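Local coordinates for acetyltransferase, GNAT family (Enterococcus faecalis, PDB 1U6M), which probably transfers an acyl group, most likely acetyl from acetyl-CoA as in other members of the GNAT family, to a substrate that is not established, at residues V73-E78 with E105-P110; N111-D116 with Q147-N152; I82-L87 with R101-E106. All blocks are in the same frame, centred on the assembly; numbering follows the deposited sequence.

Contact 1. Residues V73-E78 with E105-P110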
loop_
_atom_site.group_PDB
_atom_site.type_symbol
_atom_site.label_atom_id
_atom_site.label_comp_id
_atom_site.label_asym_id
_atom_site.label_seq_id
_atom_site.Cartn_x
_atom_site.Cartn_y
_atom_site.Cartn_z
ATOM N N VAL A 73 -3.666 1.857 1.260
ATOM C CA VAL A 73 -3.197 2.083 -0.127
ATOM C C VAL A 73 -3.650 0.935 -1.061
ATOM O O VAL A 73 -3.488 -0.247 -0.704
ATOM C CB VAL A 73 -1.641 2.097 -0.236
ATOM C CG1 VAL A 73 -1.234 2.566 -1.702
ATOM C CG2 VAL A 73 -1.061 2.994 0.831
ATOM N N GLY A 74 -4.219 1.287 -2.218
ATOM C CA GLY A 74 -4.695 0.298 -3.155
ATOM C C GLY A 74 -5.051 0.925 -4.509
ATOM O O GLY A 74 -5.025 2.170 -4.658
ATOM N N TYR A 75 -5.423 0.071 -5.480
ATOM C CA TYR A 75 -5.566 0.523 -6.863
ATOM C C TYR A 75 -6.366 -0.529 -7.610
ATOM O O TYR A 75 -6.338 -1.732 -7.214
ATOM C CB TYR A 75 -4.168 0.755 -7.555
ATOM C CG TYR A 75 -3.102 -0.247 -7.127
ATOM C CD1 TYR A 75 -3.040 -1.531 -7.707
ATOM C CD2 TYR A 75 -2.169 0.080 -6.118
ATOM C CE1 TYR A 75 -2.084 -2.500 -7.248
ATOM C CE2 TYR A 75 -1.213 -0.877 -5.670
ATOM C CZ TYR A 75 -1.188 -2.142 -6.239
ATOM O OH TYR A 75 -0.257 -3.079 -5.789
ATOM N N PRO A 76 -7.057 -0.113 -8.706
ATOM C CA PRO A 76 -7.599 -1.132 -9.685
ATOM C C PRO A 76 -6.516 -2.093 -10.103
ATOM O O PRO A 76 -5.434 -1.657 -10.349
ATOM C CB PRO A 76 -8.041 -0.303 -10.875
ATOM C CG PRO A 76 -8.428 1.121 -10.192
ATOM C CD PRO A 76 -7.407 1.289 -9.051
ATOM N N ALA A 77 -6.794 -3.396 -10.161
ATOM C CA ALA A 77 -5.817 -4.419 -10.621
ATOM C C ALA A 77 -5.126 -4.105 -11.970
ATOM O O ALA A 77 -3.964 -4.476 -12.185
ATOM C CB ALA A 77 -6.482 -5.756 -10.706
ATOM N N GLU A 78 -5.851 -3.484 -12.900
ATOM C CA GLU A 78 -5.241 -3.151 -14.215
ATOM C C GLU A 78 -4.120 -2.108 -14.122
ATOM O O GLU A 78 -3.401 -1.949 -15.094
ATOM C CB GLU A 78 -6.308 -2.727 -15.244
ATOM C CG GLU A 78 -7.081 -1.462 -14.878
ATOM C CD GLU A 78 -8.280 -1.701 -13.954
ATOM O OE1 GLU A 78 -9.101 -0.751 -13.846
ATOM O OE2 GLU A 78 -8.402 -2.794 -13.315
ATOM N N GLU A 105 5.578 -7.324 -9.582
ATOM C CA GLU A 105 4.226 -6.776 -9.841
ATOM C C GLU A 105 3.255 -7.895 -10.279
ATOM O O GLU A 105 2.594 -7.809 -11.330
ATOM C CB GLU A 105 4.272 -5.624 -10.887
ATOM C CG GLU A 105 4.985 -4.311 -10.459
ATOM C CD GLU A 105 5.197 -3.319 -11.632
ATOM O OE1 GLU A 105 5.356 -3.798 -12.790
ATOM O OE2 GLU A 105 5.213 -2.066 -11.405
ATOM N N GLU A 106 3.184 -8.951 -9.468
ATOM C CA GLU A 106 2.389 -10.117 -9.850
ATOM C C GLU A 106 1.372 -10.582 -8.779
ATOM O O GLU A 106 1.173 -11.785 -8.577
ATOM C CB GLU A 106 3.324 -11.249 -10.304
ATOM C CG GLU A 106 4.036 -10.967 -11.668
ATOM C CD GLU A 106 5.301 -11.816 -11.891
ATOM O OE1 GLU A 106 5.790 -12.474 -10.943
ATOM O OE2 GLU A 106 5.812 -11.810 -13.032
ATOM N N GLU A 107 0.706 -9.630 -8.128
ATOM C CA GLU A 107 -0.030 -9.966 -6.930
ATOM C C GLU A 107 -1.560 -9.783 -6.989
ATOM O O GLU A 107 -2.272 -10.246 -6.114
ATOM C CB GLU A 107 0.614 -9.291 -5.711
ATOM C CG GLU A 107 0.788 -7.797 -5.774
ATOM C CD GLU A 107 1.715 -7.273 -4.671
ATOM O OE1 GLU A 107 1.542 -6.157 -4.137
ATOM O OE2 GLU A 107 2.651 -7.993 -4.339
ATOM N N THR A 108 -2.047 -9.132 -8.040
ATOM C CA THR A 108 -3.473 -8.857 -8.198
ATOM C C THR A 108 -4.205 -9.887 -9.058
ATOM O O THR A 108 -3.567 -10.613 -9.803
ATOM C CB THR A 108 -3.756 -7.427 -8.736
ATOM O OG1 THR A 108 -3.501 -7.375 -10.155
ATOM C CG2 THR A 108 -2.924 -6.395 -8.006
ATOM N N LEU A 109 -5.531 -9.942 -8.916
ATOM C CA LEU A 109 -6.428 -10.625 -9.858
ATOM C C LEU A 109 -7.258 -9.610 -10.678
ATOM O O LEU A 109 -7.546 -8.508 -10.191
ATOM C CB LEU A 109 -7.388 -11.563 -9.135
ATOM C CG LEU A 109 -6.860 -12.825 -8.454
ATOM C CD1 LEU A 109 -8.033 -13.723 -8.138
ATOM C CD2 LEU A 109 -5.796 -13.579 -9.302
ATOM N N PRO A 110 -7.646 -9.972 -11.939
ATOM C CA PRO A 110 -8.455 -9.037 -12.765
ATOM C C PRO A 110 -9.732 -8.564 -12.055
ATOM O O PRO A 110 -10.306 -9.316 -11.295
ATOM C CB PRO A 110 -8.822 -9.893 -14.007
ATOM C CG PRO A 110 -7.793 -10.955 -14.079
ATOM C CD PRO A 110 -7.348 -11.244 -12.659
#

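Contact 2. Residues N111-D116 with Q147-N152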
loop_
_atom_site.group_PDB
_atom_site.type_symbol
_atom_site.label_atom_id
_atom_site.label_comp_id
_atom_site.label_asym_id
_atom_site.label_seq_id
_atom_site.Cartn_x
_atom_site.Cartn_y
_atom_site.Cartn_z
ATOM N N ASN A 111 -10.198 -7.351 -12.300
ATOM C CA ASN A 111 -11.509 -6.939 -11.757
ATOM C C ASN A 111 -11.706 -6.680 -10.214
ATOM O O ASN A 111 -12.811 -6.339 -9.774
ATOM C CB ASN A 111 -12.601 -7.903 -12.287
ATOM C CG ASN A 111 -12.578 -8.019 -13.838
ATOM O OD1 ASN A 111 -12.483 -9.134 -14.382
ATOM N ND2 ASN A 111 -12.620 -6.861 -14.539
ATOM N N GLU A 112 -10.652 -6.818 -9.418
ATOM C CA GLU A 112 -10.677 -6.333 -8.035
ATOM C C GLU A 112 -10.104 -4.902 -7.912
ATOM O O GLU A 112 -9.325 -4.450 -8.767
ATOM C CB GLU A 112 -9.958 -7.327 -7.121
ATOM C CG GLU A 112 -8.459 -7.204 -7.166
ATOM C CD GLU A 112 -7.749 -8.413 -6.689
ATOM O OE1 GLU A 112 -6.508 -8.444 -6.789
ATOM O OE2 GLU A 112 -8.411 -9.355 -6.240
ATOM N N TRP A 113 -10.530 -4.165 -6.886
ATOM C CA TRP A 113 -9.734 -3.077 -6.330
ATOM C C TRP A 113 -8.756 -3.742 -5.344
ATOM O O TRP A 113 -9.173 -4.438 -4.404
ATOM C CB TRP A 113 -10.607 -2.088 -5.636
ATOM C CG TRP A 113 -9.910 -0.780 -5.239
ATOM C CD1 TRP A 113 -9.875 0.381 -5.954
ATOM C CD2 TRP A 113 -9.186 -0.513 -4.014
ATOM N NE1 TRP A 113 -9.175 1.354 -5.258
ATOM C CE2 TRP A 113 -8.739 0.826 -4.074
ATOM C CE3 TRP A 113 -8.861 -1.286 -2.888
ATOM C CZ2 TRP A 113 -8.004 1.419 -3.030
ATOM C CZ3 TRP A 113 -8.118 -0.697 -1.841
ATOM C CH2 TRP A 113 -7.704 0.629 -1.918
ATOM N N TYR A 114 -7.464 -3.661 -5.643
ATOM C CA TYR A 114 -6.496 -4.393 -4.864
ATOM C C TYR A 114 -5.917 -3.566 -3.680
ATOM O O TYR A 114 -5.426 -2.433 -3.878
ATOM C CB TYR A 114 -5.355 -4.857 -5.748
ATOM C CG TYR A 114 -4.282 -5.597 -4.966
ATOM C CD1 TYR A 114 -3.000 -5.039 -4.788
ATOM C CD2 TYR A 114 -4.536 -6.834 -4.387
ATOM C CE1 TYR A 114 -2.005 -5.730 -4.078
ATOM C CE2 TYR A 114 -3.518 -7.520 -3.650
ATOM C CZ TYR A 114 -2.286 -6.951 -3.512
ATOM O OH TYR A 114 -1.308 -7.606 -2.783
ATOM N N LEU A 115 -5.989 -4.139 -2.469
ATOM C CA LEU A 115 -5.412 -3.523 -1.281
ATOM C C LEU A 115 -3.944 -3.880 -1.212
ATOM O O LEU A 115 -3.588 -4.995 -0.907
ATOM C CB LEU A 115 -6.138 -3.936 0.005
ATOM C CG LEU A 115 -5.483 -3.571 1.372
ATOM C CD1 LEU A 115 -5.335 -2.107 1.502
ATOM C CD2 LEU A 115 -6.269 -4.196 2.618
ATOM N N ASP A 116 -3.097 -2.894 -1.485
ATOM C CA ASP A 116 -1.652 -3.030 -1.457
ATOM C C ASP A 116 -1.118 -3.051 -0.009
ATOM O O ASP A 116 -0.378 -3.928 0.377
ATOM C CB ASP A 116 -1.067 -1.827 -2.204
ATOM C CG ASP A 116 0.422 -1.939 -2.406
ATOM O OD1 ASP A 116 0.874 -1.959 -3.564
ATOM O OD2 ASP A 116 1.161 -2.033 -1.422
ATOM N N GLN A 147 -16.342 -4.449 -8.146
ATOM C CA GLN A 147 -17.302 -5.229 -7.363
ATOM C C GLN A 147 -16.632 -6.202 -6.417
ATOM O O GLN A 147 -17.318 -6.942 -5.720
ATOM C CB GLN A 147 -18.230 -6.038 -8.276
ATOM C CG GLN A 147 -19.328 -5.238 -8.918
ATOM C CD GLN A 147 -19.368 -5.517 -10.389
ATOM O OE1 GLN A 147 -19.693 -6.636 -10.816
ATOM N NE2 GLN A 147 -18.997 -4.514 -11.187
ATOM N N ALA A 148 -15.305 -6.219 -6.428
ATOM C CA ALA A 148 -14.531 -7.025 -5.516
ATOM C C ALA A 148 -13.352 -6.164 -4.984
ATOM O O ALA A 148 -12.818 -5.294 -5.683
ATOM C CB ALA A 148 -14.083 -8.282 -6.174
ATOM N N LEU A 149 -13.022 -6.369 -3.716
ATOM C CA LEU A 149 -11.931 -5.688 -3.045
ATOM C C LEU A 149 -11.038 -6.880 -2.770
ATOM O O LEU A 149 -11.549 -7.854 -2.205
ATOM C CB LEU A 149 -12.453 -5.161 -1.757
ATOM C CG LEU A 149 -12.003 -3.956 -0.973
ATOM C CD1 LEU A 149 -12.706 -3.977 0.377
ATOM C CD2 LEU A 149 -10.492 -3.938 -0.814
ATOM N N GLY A 150 -9.759 -6.872 -3.163
ATOM C CA GLY A 150 -8.937 -8.078 -2.939
ATOM C C GLY A 150 -7.635 -7.825 -2.211
ATOM O O GLY A 150 -7.233 -6.682 -2.087
ATOM N N LEU A 151 -6.982 -8.878 -1.715
ATOM C CA LEU A 151 -5.763 -8.713 -0.905
ATOM C C LEU A 151 -4.976 -10.014 -0.868
ATOM O O LEU A 151 -5.524 -11.095 -1.204
ATOM C CB LEU A 151 -6.079 -8.201 0.545
ATOM C CG LEU A 151 -6.959 -8.981 1.546
ATOM C CD1 LEU A 151 -6.223 -10.203 2.087
ATOM C CD2 LEU A 151 -7.413 -8.116 2.671
ATOM N N ASN A 152 -3.703 -9.940 -0.480
ATOM C CA ASN A 152 -2.934 -11.154 -0.261
ATOM C C ASN A 152 -2.547 -11.166 1.211
ATOM O O ASN A 152 -2.157 -10.112 1.741
ATOM C CB ASN A 152 -1.638 -11.181 -1.078
ATOM C CG ASN A 152 -1.881 -11.253 -2.565
ATOM O OD1 ASN A 152 -2.541 -12.131 -3.043
ATOM N ND2 ASN A 152 -1.367 -10.292 -3.288
HETATM O O HOH W 1 -15.377 -5.706 -10.103
HETATM O O HOH W 2 -2.583 -7.229 0.129
#

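Contact 3. Residues I82-L87 with R101-E106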
loop_
_atom_site.group_PDB
_atom_site.type_symbol
_atom_site.label_atom_id
_atom_site.label_comp_id
_atom_site.label_asym_id
_atom_site.label_seq_id
_atom_site.Cartn_x
_atom_site.Cartn_y
_atom_site.Cartn_z
ATOM N N ILE A 82 1.840 -0.162 -14.125
ATOM C CA ILE A 82 2.255 1.213 -14.294
ATOM C C ILE A 82 2.616 1.972 -12.990
ATOM O O ILE A 82 3.022 3.157 -13.066
ATOM C CB ILE A 82 1.256 2.050 -15.192
ATOM C CG1 ILE A 82 -0.183 2.090 -14.635
ATOM C CG2 ILE A 82 1.185 1.472 -16.565
ATOM C CD1 ILE A 82 -0.553 3.416 -13.917
ATOM N N ILE A 83 2.497 1.311 -11.817
ATOM C CA ILE A 83 2.489 2.022 -10.513
ATOM C C ILE A 83 3.874 2.471 -9.972
ATOM O O ILE A 83 3.998 3.455 -9.229
ATOM C CB ILE A 83 1.643 1.239 -9.397
ATOM C CG1 ILE A 83 2.109 -0.215 -9.285
ATOM C CG2 ILE A 83 0.084 1.474 -9.613
ATOM C CD1 ILE A 83 1.447 -1.008 -8.190
ATOM N N ASP A 84 4.904 1.754 -10.385
ATOM C CA ASP A 84 6.296 2.013 -9.963
ATOM C C ASP A 84 7.091 2.943 -10.853
ATOM O O ASP A 84 8.150 3.449 -10.419
ATOM C CB ASP A 84 7.053 0.714 -9.761
ATOM C CG ASP A 84 6.539 -0.085 -8.527
ATOM O OD1 ASP A 84 6.204 0.521 -7.459
ATOM O OD2 ASP A 84 6.482 -1.328 -8.635
ATOM N N GLU A 85 6.560 3.199 -12.061
ATOM C CA GLU A 85 7.174 4.117 -13.033
ATOM C C GLU A 85 7.520 5.476 -12.442
ATOM O O GLU A 85 8.642 5.900 -12.611
ATOM C CB GLU A 85 6.341 4.358 -14.320
ATOM C CG GLU A 85 5.943 3.122 -15.120
ATOM C CD GLU A 85 5.222 3.473 -16.445
ATOM O OE1 GLU A 85 4.999 4.678 -16.728
ATOM O OE2 GLU A 85 4.903 2.565 -17.213
ATOM N N PRO A 86 6.547 6.180 -11.803
ATOM C CA PRO A 86 6.891 7.458 -11.149
ATOM C C PRO A 86 8.158 7.466 -10.265
ATOM O O PRO A 86 8.926 8.445 -10.339
ATOM C CB PRO A 86 5.613 7.788 -10.367
ATOM C CG PRO A 86 4.513 7.258 -11.301
ATOM C CD PRO A 86 5.083 5.925 -11.706
ATOM N N LEU A 87 8.378 6.411 -9.465
ATOM C CA LEU A 87 9.590 6.350 -8.610
ATOM C C LEU A 87 10.867 6.209 -9.477
ATOM O O LEU A 87 11.887 6.789 -9.153
ATOM C CB LEU A 87 9.568 5.178 -7.607
ATOM C CG LEU A 87 10.165 5.357 -6.203
ATOM C CD1 LEU A 87 10.754 4.062 -5.461
ATOM C CD2 LEU A 87 11.012 6.641 -5.937
ATOM N N ARG A 101 15.814 -2.296 -7.994
ATOM C CA ARG A 101 14.910 -3.378 -7.682
ATOM C C ARG A 101 13.839 -2.879 -6.679
ATOM O O ARG A 101 14.171 -2.340 -5.629
ATOM C CB ARG A 101 15.660 -4.582 -7.050
ATOM C CG ARG A 101 17.035 -4.859 -7.625
ATOM C CD ARG A 101 17.749 -6.072 -6.919
ATOM N NE ARG A 101 16.935 -7.244 -7.170
ATOM C CZ ARG A 101 17.248 -8.203 -8.025
ATOM N NH1 ARG A 101 18.411 -8.198 -8.679
ATOM N NH2 ARG A 101 16.362 -9.153 -8.235
ATOM N N LEU A 102 12.571 -3.099 -7.013
ATOM C CA LEU A 102 11.423 -2.618 -6.261
ATOM C C LEU A 102 10.525 -3.814 -6.003
ATOM O O LEU A 102 10.973 -4.826 -5.467
ATOM C CB LEU A 102 10.695 -1.492 -7.017
ATOM C CG LEU A 102 11.466 -0.158 -7.100
ATOM C CD1 LEU A 102 10.751 0.990 -7.892
ATOM C CD2 LEU A 102 12.008 0.325 -5.694
ATOM N N PHE A 103 9.258 -3.730 -6.364
ATOM C CA PHE A 103 8.347 -4.892 -6.176
ATOM C C PHE A 103 8.185 -5.727 -7.419
ATOM O O PHE A 103 8.101 -5.216 -8.535
ATOM C CB PHE A 103 6.959 -4.424 -5.712
ATOM C CG PHE A 103 7.000 -3.402 -4.621
ATOM C CD1 PHE A 103 7.257 -2.065 -4.915
ATOM C CD2 PHE A 103 6.759 -3.762 -3.303
ATOM C CE1 PHE A 103 7.296 -1.113 -3.925
ATOM C CE2 PHE A 103 6.769 -2.792 -2.303
ATOM C CZ PHE A 103 7.057 -1.472 -2.619
ATOM N N ILE A 104 8.071 -7.017 -7.214
ATOM C CA ILE A 104 7.543 -7.895 -8.255
ATOM C C ILE A 104 6.026 -7.664 -8.374
ATOM O O ILE A 104 5.309 -7.689 -7.385
ATOM C CB ILE A 104 7.969 -9.351 -8.031
ATOM C CG1 ILE A 104 9.497 -9.394 -7.774
ATOM C CG2 ILE A 104 7.640 -10.194 -9.251
ATOM C CD1 ILE A 104 10.068 -10.785 -7.608
ATOM N N GLU A 105 5.578 -7.324 -9.582
ATOM C CA GLU A 105 4.226 -6.776 -9.841
ATOM C C GLU A 105 3.255 -7.895 -10.279
ATOM O O GLU A 105 2.594 -7.809 -11.330
ATOM C CB GLU A 105 4.272 -5.624 -10.887
ATOM C CG GLU A 105 4.985 -4.311 -10.459
ATOM C CD GLU A 105 5.197 -3.319 -11.632
ATOM O OE1 GLU A 105 5.356 -3.798 -12.790
ATOM O OE2 GLU A 105 5.213 -2.066 -11.405
ATOM N N GLU A 106 3.184 -8.951 -9.468
ATOM C CA GLU A 106 2.389 -10.117 -9.850
ATOM C C GLU A 106 1.372 -10.582 -8.779
ATOM O O GLU A 106 1.173 -11.785 -8.577
ATOM C CB GLU A 106 3.324 -11.249 -10.304
ATOM C CG GLU A 106 4.036 -10.967 -11.668
ATOM C CD GLU A 106 5.301 -11.816 -11.891
ATOM O OE1 GLU A 106 5.790 -12.474 -10.943
ATOM O OE2 GLU A 106 5.812 -11.810 -13.032
HETATM O O HOH W 3 8.483 -2.809 -9.472
HETATM O O HOH W 4 5.550 0.376 -12.941
#

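Contact 1. Residues V73-E78 with E105-P110
Thr108 faces Tyr75 and Ala77, at the end of strand 67-76 and in the 3-10 turn after it, with two different branches. Its hydroxyl is turned to Ala77 and its methyl to Tyr75. The first torsion makes this division: OG1 sits between the backbone N and the carbonyl carbon (chi1 77°), while CG2 lies beside the backbone N. On the Ala77 side, Ala77 CB points at the loop and lies 3.4 Å from Thr108 OG1. The same methyl approaches Leu109 O, at 3.0 Å from Ala77 CB. It therefore rests against a polar patch of the loop, in close van der Waals contact. On the other side, Thr108 CG2 comes to the edge of the Tyr75 ring, near the ring plane, with CG2 4.1 Å from Tyr75 CE1. The two side chains cross obliquely. Glu107 approaches the far end of the same ring. Its extended chain runs at about a right angle to Tyr75, yet its carboxylate lies only 7° from the plane of the ring. Glu107 OE1 is 3.9 Å from Tyr75 OH, too far for a direct bond. The phenol is instead hydrogen-bonded to Asp116 on strand 112-120. Thr108 OG1 is likewise bonded elsewhere, to Glu80 OE2. The other oxygen of Glu80, OE1, accepts from Glu107 N, so one carboxylate grips two consecutive residues of the loop. The contact thus joins the end of strand 67-76 and the turn after it to the loop that leads into strand 112-120. Its chemistry implies that the direct touch adds van der Waals packing, whereas the polar groups round it hold the loop in position.

Contact 2. Residues N111-D116 with Q147-N152
Trp113 pairs with Leu149, and Tyr114 with Gly150, in the parallel strand pair at the heart of the GNAT fold. The axes of 112-116 and 148-152 come within 4.3 Å, with their directions 35° apart. Three backbone bonds join them. Trp113 N donates to Ala148 O at 2.8 Å, and Gly150 N to Trp113 O at 2.8 Å. Leu115 N donates to Gly150 O at 2.9 Å in a nearly straight bond, 175° at the hydrogen. After that no direct backbone bond joins the segments. Water 2 lies between Leu115 O and Asn152 N, and accepts a bond from Asn152 N. At the other end, water 1 bridges Asn111 O and Gln147 N. In GNAT enzymes these two strands splay apart, and the opening receives the pantetheine arm of acetyl-CoA; a water in place of the next backbone bond is consistent with that divergence.

Trp113 and Leu149 share a sheet face with their side chains side by side, and Leu149 CD2 meets Trp113 CE3 at 3.7 Å. Helix 137-142 packs on the indole. Leu115 also runs alongside Leu151, their CD2 methyls 4.1 Å apart. The opposite face carries Glu112 and Tyr114. Glu112 OE2 reaches over the backbone of Gly150, 3.6 Å from Gly150 CA, while Glu112 OE1 is bonded to Leu109 N. Tyr114 has CG anti to the backbone N (chi1 178°), and its ring extends past the carbonyl of Gly150 towards Asn152. Asn152 ND2 donates a weak, bent bond to Tyr114 OH at 2.7 Å. The two side chains cross at about a right angle, and Asn152 ND2 has a stronger partner in Glu107 O.

Contact 3. Residues I82-L87 with R101-E106
Leu87 and Leu102 form the compact apolar end of this contact. Leu87 CD1 fits against the fork of Leu102, 3.9 Å from both Leu102 CD1 and Leu102 CD2. Leu102 CD1 also reaches Asp84 CB, so the hydrocarbon part of the aspartate extends the patch. Beyond it the contact becomes polar. Asp84 and Phe103 cross at about a right angle, with the carboxylate and ring planes only 13° apart. Asp84 OD1 is 3.8 Å from Phe103 CD1. Arg53 links the two residues: it forms a salt bridge with Asp84 OD1 and a cation-pi contact with Phe103. Asp84 and Glu105 reach towards each other from the two segments, and Asp84 OD2 lies 3.1 Å from Glu105 OE2. Both are acceptors, so this is a close pair of like charges rather than a bond. Arg53 probably offsets part of the charge.

The looser part is spanned by water. Water 3 donates to Asp84 OD2 and to Phe103 O, each at 2.6 Å. Water 4 accepts from Asp84 N and donates to Glu105 OE2 at 2.9 Å. The extended chain of Glu105 carries its carboxylate across to this water and past Ile83 CG1.

The arrangement closes a connection containing helix 85-93. This is an addition between the third and fourth core strands, 67-76 and 112-120, which follow one another more directly in the basic GNAT topology.

How the contacts relate
Contact 1 and contact 3 both end on the loop before strand 112-120 and share Glu105 and Glu106. Their centres are about 11 Å apart, and Ile83 packs on the ring of Tyr75 between them. Contact 2 comes later in the chain. Its centre is about 7 Å from that of contact 1, and the two touch through neighbouring strands 67-76 and 112-120 of the mixed sheet. Contacts 2 and 3 do not touch; their centres are about 17 Å apart. Contact 3 closes the helix-containing connection between strands 67-76 and 112-120 on itself, contact 1 lays its end on the sheet, and contact 2 continues into the parallel pair that probably borders the acetyl-CoA cleft.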